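Local coordinates for DNA repair protein PprA (Deinococcus deserti, PDB 6MC8), which probably binds DNA and forms filaments in the repair of radiation-induced DNA damage and in genome segregation, and forms dimers, at residues D247-L252 / A300-G305. The protein carries 2 engineered substitutions. Sequence-based numbering, arbitrary orientation.
Sequences DALNQL and AAVLSG
L249 places its two methyl groups on two neighbouring side chains of the C-terminal helix. Its CD2 lies 3.9 Å from CD2 of L303, the two leucines crossing at a slant, while the other branch, CD1, stays 4.2 Å from CG1 of V302. The bond from CA to CB of L249 already points to 300-305; from there CG anti to the backbone N (chi1 -179°), with chi2 at 63°, sends CD2 to L303 and CD1 to V302. The backbones remain well apart, L249 CA being 8.4 Å from V302 CA, and methyl groups alone bridge the gap.

V302 uses a single branch for both leucines of 247-252. CG1, set anti to its own backbone N (chi1 171°), is the methyl that faces L249, and it also meets CD1 of L252 tip to tip at 4.0 Å. L252 comes round in the turn L249-L252, where its N donates a hydrogen bond to L249 O. This is apolar packing within the C-terminal part of the chain, in which the short helix 245-250 and the loop residue L252 sit against the last turn of the long helix 274-304. L307, just beyond that helix, touches L249, L252 and V302. Helix 218-237 continues the apolar cluster through L234, which touches both L249 and L303, and helix 200-213 adds L204 against L249.

Polar groups lie around this cluster rather than across it. L303 O accepts a hydrogen bond from R241, and N250 O is hydrogen-bonded to H256 NE2.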
loop_
_atom_site.group_PDB
_atom_site.type_symbol
_atom_site.label_atom_id
_atom_site.label_comp_id
_atom_site.label_asym_id
_atom_site.label_seq_id
_atom_site.Cartn_x
_atom_site.Cartn_y
_atom_site.Cartn_z
ATOM N N ASP A 247 2.846 -47.326 12.601
ATOM C CA ASP A 247 4.058 -46.671 13.080
ATOM C C ASP A 247 4.928 -46.209 11.921
ATOM O O ASP A 247 5.551 -45.145 11.992
ATOM C CB ASP A 247 4.839 -47.615 13.989
ATOM C CG ASP A 247 6.139 -47.015 14.476
ATOM O OD1 ASP A 247 6.101 -46.104 15.323
ATOM O OD2 ASP A 247 7.203 -47.466 14.012
ATOM N N ALA A 248 4.985 -46.999 10.850
ATOM C CA ALA A 248 5.754 -46.604 9.678
ATOM C C ALA A 248 5.077 -45.457 8.946
ATOM O O ALA A 248 5.744 -44.616 8.337
ATOM C CB ALA A 248 5.946 -47.801 8.750
ATOM N N LEU A 249 3.764 -45.402 8.985
ATOM C CA LEU A 249 3.005 -44.289 8.381
ATOM C C LEU A 249 3.266 -42.999 9.164
ATOM O O LEU A 249 3.328 -41.990 8.575
ATOM C CB LEU A 249 1.529 -44.679 8.353
ATOM C CG LEU A 249 0.562 -43.676 7.739
ATOM C CD1 LEU A 249 0.868 -43.459 6.289
ATOM C CD2 LEU A 249 -0.856 -44.138 7.894
ATOM N N ASN A 250 3.404 -43.086 10.475
ATOM C CA ASN A 250 3.646 -41.928 11.368
ATOM C C ASN A 250 4.976 -41.226 11.105
ATOM O O ASN A 250 5.051 -40.093 11.409
ATOM C CB ASN A 250 3.326 -42.213 12.827
ATOM C CG ASN A 250 2.479 -41.107 13.399
ATOM O OD1 ASN A 250 1.353 -40.892 12.956
ATOM N ND2 ASN A 250 3.031 -40.381 14.348
ATOM N N GLN A 251 5.997 -41.935 10.647
ATOM C CA GLN A 251 7.299 -41.323 10.310
ATOM C C GLN A 251 7.228 -40.691 8.929
ATOM O O GLN A 251 8.171 -40.090 8.541
ATOM C CB GLN A 251 8.412 -42.354 10.265
ATOM C CG GLN A 251 8.432 -43.309 11.429
ATOM C CD GLN A 251 8.560 -42.618 12.756
ATOM O OE1 GLN A 251 9.398 -41.768 12.951
ATOM N NE2 GLN A 251 7.725 -43.003 13.689
ATOM N N LEU A 252 6.152 -40.882 8.202
ATOM C CA LEU A 252 6.069 -40.297 6.880
ATOM C C LEU A 252 5.516 -38.875 6.962
ATOM O O LEU A 252 4.698 -38.570 7.831
ATOM C CB LEU A 252 5.178 -41.145 5.983
ATOM C CG LEU A 252 5.619 -42.576 5.675
ATOM C CD1 LEU A 252 4.564 -43.259 4.842
ATOM C CD2 LEU A 252 6.960 -42.620 4.975
ATOM N N ALA A 300 -3.528 -43.777 -1.009
ATOM C CA ALA A 300 -4.154 -45.091 -1.086
ATOM C C ALA A 300 -3.156 -46.154 -1.526
ATOM O O ALA A 300 -3.273 -47.321 -1.140
ATOM C CB ALA A 300 -5.343 -45.047 -2.041
ATOM N N ALA A 301 -2.166 -45.765 -2.330
ATOM C CA ALA A 301 -1.124 -46.702 -2.727
ATOM C C ALA A 301 -0.196 -47.023 -1.561
ATOM O O ALA A 301 0.356 -48.125 -1.483
ATOM C CB ALA A 301 -0.338 -46.133 -3.906
ATOM N N VAL A 302 -0.014 -46.071 -0.647
ATOM C CA VAL A 302 0.796 -46.308 0.543
ATOM C C VAL A 302 0.049 -47.202 1.527
ATOM O O VAL A 302 0.640 -48.078 2.168
ATOM C CB VAL A 302 1.206 -44.955 1.164
ATOM C CG1 VAL A 302 1.859 -45.122 2.512
ATOM C CG2 VAL A 302 2.167 -44.237 0.247
ATOM N N LEU A 303 -1.267 -47.027 1.631
ATOM C CA LEU A 303 -2.038 -47.825 2.574
ATOM C C LEU A 303 -2.272 -49.239 2.061
ATOM O O LEU A 303 -2.487 -50.157 2.857
ATOM C CB LEU A 303 -3.370 -47.142 2.873
ATOM C CG LEU A 303 -3.264 -45.778 3.554
ATOM C CD1 LEU A 303 -4.635 -45.155 3.753
ATOM C CD2 LEU A 303 -2.494 -45.875 4.853
ATOM N N SER A 304 -2.229 -49.437 0.749
ATOM C CA SER A 304 -2.466 -50.756 0.186
ATOM C C SER A 304 -1.166 -51.505 -0.084
ATOM O O SER A 304 -1.007 -52.648 0.349
ATOM C CB SER A 304 -3.285 -50.634 -1.099
ATOM O OG SER A 304 -3.523 -51.903 -1.676
ATOM N N GLY A 305 -0.229 -50.875 -0.784
ATOM C CA GLY A 305 0.973 -51.563 -1.202
ATOM C C GLY A 305 2.223 -51.211 -0.425
ATOM O O GLY A 305 3.170 -51.998 -0.386
#